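Local structure of putative methyl-accepting chemotaxis protein (Salmonella enterica subsp. enterica serovar Typhimurium str. LT2, 6DB1) at residues A[23-27]-A[66-70]; A[60-64]-A[93-99]; A[53-57]-A[102-106]. The protein probably senses chemical signals outside the cell through this N-terminal ligand-binding domain, as part of a putative methyl-accepting chemotaxis receptor. All blocks are in the same frame, centred on the assembly; numbering follows the deposited sequence. Where two conformers were deposited one is given.

The three contacts lie along helix 54-73, the second helix of an all-helical, four-helix domain. Interaction 1 joins it to helix 13-46, whereas interactions 2 and 3 join it to helix 80-105. Centres of interactions 1 and 2 are 12 Å apart and those of interactions 2 and 3 are 11 Å apart; the outer two are separated by 20 Å. Neighbouring contacts touch: Leu67 packs on Leu94, and Leu60 on Met102. Along the chain, interaction 2 is nested inside the loop closed by interaction 3, while interaction 1 alternates with both. One helix is thereby packed against two partners over much of its length, consistent with the elongated bundle of a chemoreceptor sensor domain.

Interaction 1: A[23-27]-A[66-70]; sequences VLSQG and KLEEM
Val23 sends both methyls against helix 54-73. CG1, anti to the backbone N, lies 3.4 Å from Lys66 O and 3.8 Å from Met70 SE, while CG2 reaches the carboxylate of Glu69. Leu24 has its CB directed away from segment 66-70 overall, and its side chain packs on Phe128 and Phe135 of helix 110-144; CB still meets Met70 CE at 4.2 Å. The bend at chi2 (75°) in selenomethionine Met70 brings the selenium beside Val23 and carries the methyl on to Leu24. The two segments run antiparallel, 160° between their directions and their axes 9.2 Å apart at closest approach, as sequence-adjacent helices do in an up-and-down four-helix bundle. At the more open side, Gln26 extends beyond CG and presents OE1 to Lys66 NZ at 3.0 Å. The ammonium approaches from above the carbonyl plane, 53° out of it, instead of along a lone pair. NZ is also gripped by Glu69 OE2 at 2.9 Å in a salt bridge on the syn side of the carboxylate, so amide and carboxylate share one ammonium. Gly27, having no side chain, brings its CA to 4.0 Å from Lys66 CB, where the backbones come nearest.

Interaction 2: A[60-64]-A[93-99]; sequences LENMR and LLEKGVV
The guanidinium of Arg64 is the flat group here, and its neighbours across the contact, Leu94 CD2 and Val99 CG2, both meet it obliquely. NH2 lies 3.8 Å from Val99 CG2, and NH1 is close to Leu94 CD2. A bend at chi3 (-55°) brings the end of the arginine beside these methyls, and its CA and CB also lie close to Leu94 CD2. The carboxylate of Glu95 is near but not in contact with the guanidinium, so any attraction between the two charges is probably long-range.

The rest of the contact is apolar. Leu60 and Val98 lie side by side, pointing opposite ways, with Leu60 CD1 3.5 Å from Val98 CG1 and also touching Val99. The segments run antiparallel, at 170°, with their axes 11.0 Å apart at closest approach; helices 54-73 and 80-105, consecutive in the chain, are adjacent in the four-helix bundle. On helix 80-105 the regular winding opens into a wider pi-type turn at 93-98, where Leu93 O accepts Val98 N at 2.9 Å and Gly97 N only weakly. Selenomethionine Met63 has two conformers; in the one described, extended beyond CG, it lies roughly perpendicular to the Leu93 side chain. Its CE is there 3.5 Å from Leu93 CG and 3.7 Å from Val98 CG2, details that are less certain because of the second conformer. Tyr31 of helix 13-46 packs on Met63, Leu93 and Val98, while Leu124 and Phe128 of helix 110-144 touch Leu93.

Interaction 3: A[53-57]-A[102-106]; sequences FAPAR and MQLAQ
Polar contact between the segments centres on Gln106 OE1, which receives Arg57 NH1 at 2.7 Å and, weakly, Arg57 NE at 3.2 Å. The oxygen sits at the guanidinium edge, near its plane, and the NH1 bond is fairly straight, with an angle of 157° at the hydrogen. The amide is turned 69° against the guanidinium. Arg57, extended from CG to NE, carries its charged group to this position, and Phe53 CB lies over one guanidinium face.

A CH-pi contact is made by the same glutamine: Gln106 CG stands over one face of the Phe53 ring, 4.0 Å from its centroid and 13° off the normal. The amide plane beyond is nearly perpendicular to the ring.

Apolar packing completes the contact. Selenomethionine Met102, bent at chi2 and chi3, places CE 3.4 Å from Ala56 CB, a tight fit, and 4.0 Å from Phe53 CD1; its SE meets Arg57 CG. The start of helix 54-73 is thus joined to the end of helix 80-105, with Phe34 and Leu38 of helix 13-46 against Met102, Met42 against Phe53, and Trp113 of helix 110-144 touching Ala105.

Interaction 1: A[23-27]-A[66-70]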
loop_
_atom_site.group_PDB
_atom_site.type_symbol
_atom_site.label_atom_id
_atom_site.label_comp_id
_atom_site.label_asym_id
_atom_site.label_seq_id
_atom_site.Cartn_x
_atom_site.Cartn_y
_atom_site.Cartn_z
ATOM N N VAL A 23 -6.209 0.627 -7.391
ATOM C CA VAL A 23 -7.020 -0.396 -6.723
ATOM C C VAL A 23 -6.106 -1.383 -5.979
ATOM O O VAL A 23 -6.435 -1.825 -4.868
ATOM C CB VAL A 23 -7.954 -1.101 -7.721
ATOM C CG1 VAL A 23 -8.590 -2.356 -7.141
ATOM C CG2 VAL A 23 -9.019 -0.142 -8.218
ATOM N N LEU A 24 -4.975 -1.732 -6.577
ATOM C CA LEU A 24 -4.018 -2.639 -5.945
ATOM C C LEU A 24 -3.441 -1.987 -4.675
ATOM O O LEU A 24 -3.305 -2.644 -3.646
ATOM C CB LEU A 24 -2.923 -2.995 -6.961
ATOM C CG LEU A 24 -1.792 -3.899 -6.457
ATOM C CD1 LEU A 24 -2.319 -5.230 -5.934
ATOM C CD2 LEU A 24 -0.757 -4.132 -7.557
ATOM N N SER A 25 -3.080 -0.709 -4.731
ATOM C CA SER A 25 -2.539 -0.017 -3.539
ATOM C C SER A 25 -3.589 0.073 -2.431
ATOM O O SER A 25 -3.281 -0.073 -1.262
ATOM C CB SER A 25 -2.043 1.352 -3.880
ATOM O OG SER A 25 -0.880 1.270 -4.666
ATOM N N GLN A 26 -4.821 0.342 -2.827
ATOM C CA GLN A 26 -5.907 0.432 -1.889
ATOM C C GLN A 26 -6.112 -0.937 -1.235
ATOM O O GLN A 26 -6.359 -1.005 -0.030
ATOM C CB GLN A 26 -7.172 0.929 -2.583
ATOM C CG GLN A 26 -7.139 2.410 -2.922
ATOM C CD GLN A 26 -8.260 2.813 -3.853
ATOM O OE1 GLN A 26 -8.828 1.998 -4.586
ATOM N NE2 GLN A 26 -8.565 4.099 -3.859
ATOM N N GLY A 27 -6.016 -2.014 -2.025
ATOM C CA GLY A 27 -6.161 -3.346 -1.482
ATOM C C GLY A 27 -5.086 -3.634 -0.442
ATOM O O GLY A 27 -5.349 -4.229 0.598
ATOM N N LYS A 66 -12.106 -4.426 -2.937
ATOM C CA LYS A 66 -11.023 -4.028 -3.832
ATOM C C LYS A 66 -10.603 -5.201 -4.726
ATOM O O LYS A 66 -10.269 -4.974 -5.849
ATOM C CB LYS A 66 -9.875 -3.396 -3.050
ATOM C CG LYS A 66 -10.223 -2.028 -2.493
ATOM C CD LYS A 66 -10.682 -1.063 -3.566
ATOM C CE LYS A 66 -11.087 0.288 -3.026
ATOM N NZ LYS A 66 -11.613 1.134 -4.116
ATOM N N LEU A 67 -10.656 -6.432 -4.245
ATOM C CA LEU A 67 -10.355 -7.575 -5.099
ATOM C C LEU A 67 -11.400 -7.660 -6.220
ATOM O O LEU A 67 -11.066 -7.914 -7.361
ATOM C CB LEU A 67 -10.353 -8.866 -4.275
ATOM C CG LEU A 67 -10.193 -10.159 -5.076
ATOM C CD1 LEU A 67 -8.854 -10.207 -5.793
ATOM C CD2 LEU A 67 -10.366 -11.380 -4.174
ATOM N N GLU A 68 -12.673 -7.470 -5.885
ATOM C CA GLU A 68 -13.712 -7.555 -6.902
ATOM C C GLU A 68 -13.477 -6.480 -7.967
ATOM O O GLU A 68 -13.602 -6.744 -9.146
ATOM C CB GLU A 68 -15.101 -7.407 -6.277
ATOM C CG GLU A 68 -15.564 -8.642 -5.532
ATOM C CD GLU A 68 -15.406 -9.939 -6.298
ATOM O OE1 GLU A 68 -14.422 -10.654 -6.041
ATOM O OE2 GLU A 68 -16.257 -10.222 -7.160
ATOM N N GLU A 69 -13.105 -5.285 -7.540
ATOM C CA GLU A 69 -12.845 -4.176 -8.451
ATOM C C GLU A 69 -11.602 -4.491 -9.305
ATOM O O GLU A 69 -11.553 -4.167 -10.521
ATOM C CB GLU A 69 -12.654 -2.908 -7.622
ATOM C CG GLU A 69 -13.154 -1.642 -8.265
ATOM C CD GLU A 69 -12.814 -0.395 -7.459
ATOM O OE1 GLU A 69 -12.521 0.640 -8.100
ATOM O OE2 GLU A 69 -12.813 -0.464 -6.197
HETATM N N MSE A 70 -10.616 -5.155 -8.705
HETATM C CA MSE A 70 -9.402 -5.495 -9.458
HETATM C C MSE A 70 -9.735 -6.470 -10.533
HETATM O O MSE A 70 -9.281 -6.314 -11.673
HETATM C CB MSE A 70 -8.288 -6.071 -8.587
HETATM C CG MSE A 70 -6.920 -6.048 -9.304
HETATM SE SE MSE A 70 -6.154 -4.231 -9.376
HETATM C CE MSE A 70 -4.567 -4.727 -10.403
#

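Interaction 2: A[60-64]-A[93-99]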
loop_
_atom_site.group_PDB
_atom_site.type_symbol
_atom_site.label_atom_id
_atom_site.label_comp_id
_atom_site.label_asym_id
_atom_site.label_seq_id
_atom_site.Cartn_x
_atom_site.Cartn_y
_atom_site.Cartn_z
ATOM N N LEU A 60 -11.630 -5.881 6.210
ATOM C CA LEU A 60 -11.773 -7.145 5.501
ATOM C C LEU A 60 -12.747 -6.944 4.341
ATOM O O LEU A 60 -12.453 -7.305 3.202
ATOM C CB LEU A 60 -12.265 -8.220 6.475
ATOM C CG LEU A 60 -12.471 -9.621 5.896
ATOM C CD1 LEU A 60 -12.343 -10.671 6.978
ATOM C CD2 LEU A 60 -13.810 -9.758 5.189
ATOM N N GLU A 61 -13.875 -6.309 4.635
ATOM C CA GLU A 61 -14.875 -6.050 3.618
ATOM C C GLU A 61 -14.303 -5.120 2.531
ATOM O O GLU A 61 -14.599 -5.316 1.350
ATOM C CB GLU A 61 -16.151 -5.488 4.238
ATOM C CG GLU A 61 -17.369 -6.308 3.894
ATOM C CD GLU A 61 -17.619 -6.430 2.404
ATOM O OE1 GLU A 61 -18.213 -7.445 1.991
ATOM O OE2 GLU A 61 -17.226 -5.505 1.659
ATOM N N ASN A 62 -13.475 -4.139 2.904
ATOM C CA ASN A 62 -12.875 -3.223 1.909
ATOM C C ASN A 62 -11.867 -3.987 1.028
ATOM O O ASN A 62 -11.747 -3.706 -0.171
ATOM C CB ASN A 62 -12.228 -1.999 2.564
ATOM C CG ASN A 62 -13.218 -0.978 3.085
ATOM O OD1 ASN A 62 -14.393 -0.983 2.716
ATOM N ND2 ASN A 62 -12.737 -0.059 3.910
HETATM N N MSE A 63 -11.150 -4.942 1.624
HETATM C CA MSE A 63 -10.167 -5.756 0.909
HETATM C C MSE A 63 -10.865 -6.633 -0.111
HETATM O O MSE A 63 -10.381 -6.824 -1.227
HETATM C CB MSE A 63 -9.434 -6.578 1.966
HETATM C CG MSE A 63 -8.081 -7.129 1.518
HETATM SE SE MSE A 63 -7.189 -8.030 3.034
HETATM C CE MSE A 63 -6.166 -9.328 1.960
ATOM N N ARG A 64 -12.018 -7.168 0.279
ATOM C CA ARG A 64 -12.832 -8.021 -0.580
ATOM C C ARG A 64 -13.404 -7.176 -1.728
ATOM O O ARG A 64 -13.412 -7.624 -2.883
ATOM C CB ARG A 64 -13.959 -8.661 0.236
ATOM C CG ARG A 64 -14.775 -9.688 -0.532
ATOM C CD ARG A 64 -16.018 -10.117 0.225
ATOM N NE ARG A 64 -15.762 -10.625 1.565
ATOM C CZ ARG A 64 -15.334 -11.860 1.860
ATOM N NH1 ARG A 64 -14.990 -12.703 0.902
ATOM N NH2 ARG A 64 -15.274 -12.255 3.121
ATOM N N LEU A 93 -4.785 -14.727 -0.034
ATOM C CA LEU A 93 -4.495 -13.992 1.180
ATOM C C LEU A 93 -5.785 -13.738 1.960
ATOM O O LEU A 93 -5.818 -13.866 3.188
ATOM C CB LEU A 93 -3.802 -12.681 0.796
ATOM C CG LEU A 93 -3.560 -11.684 1.926
ATOM C CD1 LEU A 93 -2.835 -12.334 3.096
ATOM C CD2 LEU A 93 -2.777 -10.491 1.399
ATOM N N LEU A 94 -6.847 -13.437 1.222
ATOM C CA LEU A 94 -8.128 -13.109 1.795
ATOM C C LEU A 94 -8.867 -14.355 2.288
ATOM O O LEU A 94 -9.306 -14.392 3.442
ATOM C CB LEU A 94 -8.966 -12.393 0.730
ATOM C CG LEU A 94 -10.413 -12.066 1.108
ATOM C CD1 LEU A 94 -10.483 -11.014 2.214
ATOM C CD2 LEU A 94 -11.182 -11.593 -0.117
ATOM N N GLU A 95 -9.024 -15.355 1.431
ATOM C CA GLU A 95 -9.850 -16.526 1.798
ATOM C C GLU A 95 -9.120 -17.510 2.717
ATOM O O GLU A 95 -9.796 -18.280 3.399
ATOM C CB GLU A 95 -10.336 -17.250 0.544
ATOM C CG GLU A 95 -11.474 -16.522 -0.135
ATOM C CD GLU A 95 -11.676 -16.872 -1.596
ATOM O OE1 GLU A 95 -12.299 -16.051 -2.303
ATOM O OE2 GLU A 95 -11.206 -17.960 -2.025
ATOM N N LYS A 96 -7.789 -17.484 2.762
ATOM C CA LYS A 96 -7.048 -18.448 3.584
ATOM C C LYS A 96 -6.302 -17.759 4.733
ATOM O O LYS A 96 -5.953 -18.430 5.701
ATOM C CB LYS A 96 -6.036 -19.215 2.727
ATOM C CG LYS A 96 -6.619 -20.038 1.585
ATOM C CD LYS A 96 -5.547 -20.709 0.748
ATOM C CE LYS A 96 -6.101 -21.522 -0.403
ATOM N NZ LYS A 96 -5.015 -22.146 -1.198
ATOM N N GLY A 97 -6.035 -16.456 4.638
ATOM C CA GLY A 97 -5.306 -15.790 5.701
ATOM C C GLY A 97 -6.199 -14.913 6.565
ATOM O O GLY A 97 -6.404 -15.184 7.748
ATOM N N VAL A 98 -6.778 -13.907 5.925
ATOM C CA VAL A 98 -7.579 -12.874 6.556
ATOM C C VAL A 98 -8.898 -13.395 7.131
ATOM O O VAL A 98 -9.229 -13.091 8.278
ATOM C CB VAL A 98 -7.847 -11.747 5.548
ATOM C CG1 VAL A 98 -8.960 -10.820 6.003
ATOM C CG2 VAL A 98 -6.576 -10.971 5.247
ATOM N N VAL A 99 -9.690 -14.076 6.324
ATOM C CA VAL A 99 -10.987 -14.527 6.782
ATOM C C VAL A 99 -10.831 -15.481 7.974
ATOM O O VAL A 99 -11.493 -15.295 8.989
ATOM C CB VAL A 99 -11.809 -15.144 5.634
ATOM C CG1 VAL A 99 -12.965 -15.981 6.155
ATOM C CG2 VAL A 99 -12.304 -14.073 4.676
#

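Interaction 3: A[53-57]-A[102-106]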
loop_
_atom_site.group_PDB
_atom_site.type_symbol
_atom_site.label_atom_id
_atom_site.label_comp_id
_atom_site.label_asym_id
_atom_site.label_seq_id
_atom_site.Cartn_x
_atom_site.Cartn_y
_atom_site.Cartn_z
ATOM N N PHE A 53 -15.176 -5.339 16.945
ATOM C CA PHE A 53 -14.671 -5.930 15.708
ATOM C C PHE A 53 -15.169 -5.170 14.477
ATOM O O PHE A 53 -14.687 -5.435 13.377
ATOM C CB PHE A 53 -15.100 -7.390 15.588
ATOM C CG PHE A 53 -14.481 -8.285 16.624
ATOM C CD1 PHE A 53 -13.114 -8.510 16.620
ATOM C CD2 PHE A 53 -15.259 -8.922 17.579
ATOM C CE1 PHE A 53 -12.531 -9.331 17.571
ATOM C CE2 PHE A 53 -14.676 -9.756 18.521
ATOM C CZ PHE A 53 -13.315 -9.959 18.515
ATOM N N ALA A 54 -16.102 -4.231 14.663
ATOM C CA ALA A 54 -16.707 -3.469 13.546
ATOM C C ALA A 54 -15.649 -2.942 12.557
ATOM O O ALA A 54 -15.842 -3.083 11.332
ATOM C CB ALA A 54 -17.562 -2.347 14.089
ATOM N N PRO A 55 -14.545 -2.325 13.065
ATOM C CA PRO A 55 -13.480 -1.747 12.211
ATOM C C PRO A 55 -12.657 -2.782 11.424
ATOM O O PRO A 55 -12.307 -2.545 10.256
ATOM C CB PRO A 55 -12.535 -0.976 13.143
ATOM C CG PRO A 55 -12.902 -1.424 14.538
ATOM C CD PRO A 55 -14.331 -1.916 14.460
ATOM N N ALA A 56 -12.312 -3.894 12.060
ATOM C CA ALA A 56 -11.554 -4.922 11.347
ATOM C C ALA A 56 -12.432 -5.478 10.223
ATOM O O ALA A 56 -11.979 -5.615 9.084
ATOM C CB ALA A 56 -11.099 -6.000 12.295
ATOM N N ARG A 57 -13.690 -5.768 10.554
ATOM C CA ARG A 57 -14.659 -6.270 9.577
ATOM C C ARG A 57 -14.744 -5.289 8.400
ATOM O O ARG A 57 -14.927 -5.709 7.258
ATOM C CB ARG A 57 -16.058 -6.432 10.187
ATOM C CG ARG A 57 -16.222 -7.595 11.158
ATOM C CD ARG A 57 -17.542 -7.515 11.921
ATOM N NE ARG A 57 -17.721 -8.621 12.856
ATOM C CZ ARG A 57 -18.687 -8.709 13.773
ATOM N NH1 ARG A 57 -18.737 -9.754 14.585
ATOM N NH2 ARG A 57 -19.579 -7.745 13.896
HETATM N N MSE A 102 -10.211 -13.621 11.218
HETATM C CA MSE A 102 -11.402 -12.956 11.736
HETATM C C MSE A 102 -12.374 -13.892 12.396
HETATM O O MSE A 102 -12.930 -13.572 13.444
HETATM C CB MSE A 102 -12.136 -12.271 10.605
HETATM C CG MSE A 102 -11.770 -10.806 10.599
HETATM SE SE MSE A 102 -13.095 -9.810 11.641
HETATM C CE MSE A 102 -11.767 -9.258 12.961
ATOM N N GLN A 103 -12.607 -15.049 11.789
ATOM C CA GLN A 103 -13.547 -16.008 12.350
ATOM C C GLN A 103 -12.942 -16.622 13.623
ATOM O O GLN A 103 -13.645 -16.863 14.618
ATOM C CB GLN A 103 -13.927 -17.033 11.279
ATOM C CG GLN A 103 -14.764 -16.421 10.156
ATOM C CD GLN A 103 -15.122 -17.377 9.039
ATOM O OE1 GLN A 103 -14.378 -18.306 8.717
ATOM N NE2 GLN A 103 -16.253 -17.120 8.395
ATOM N N LEU A 104 -11.628 -16.779 13.611
ATOM C CA LEU A 104 -10.900 -17.375 14.712
ATOM C C LEU A 104 -10.769 -16.354 15.853
ATOM O O LEU A 104 -10.771 -16.721 17.026
ATOM C CB LEU A 104 -9.537 -17.804 14.156
ATOM C CG LEU A 104 -8.907 -19.071 14.733
ATOM C CD1 LEU A 104 -9.870 -20.249 14.662
ATOM C CD2 LEU A 104 -7.629 -19.403 13.974
ATOM N N ALA A 105 -10.687 -15.071 15.525
ATOM C CA ALA A 105 -10.545 -14.026 16.547
ATOM C C ALA A 105 -11.851 -13.893 17.343
ATOM O O ALA A 105 -11.865 -13.412 18.482
ATOM C CB ALA A 105 -10.169 -12.714 15.898
ATOM N N GLN A 106 -12.938 -14.332 16.729
ATOM C CA GLN A 106 -14.235 -14.268 17.349
ATOM C C GLN A 106 -14.557 -15.597 18.057
ATOM O O GLN A 106 -15.665 -15.751 18.552
ATOM C CB GLN A 106 -15.268 -13.901 16.278
ATOM C CG GLN A 106 -15.046 -12.514 15.686
ATOM C CD GLN A 106 -15.891 -12.219 14.468
ATOM O OE1 GLN A 106 -16.500 -11.160 14.360
ATOM N NE2 GLN A 106 -15.940 -13.156 13.536
#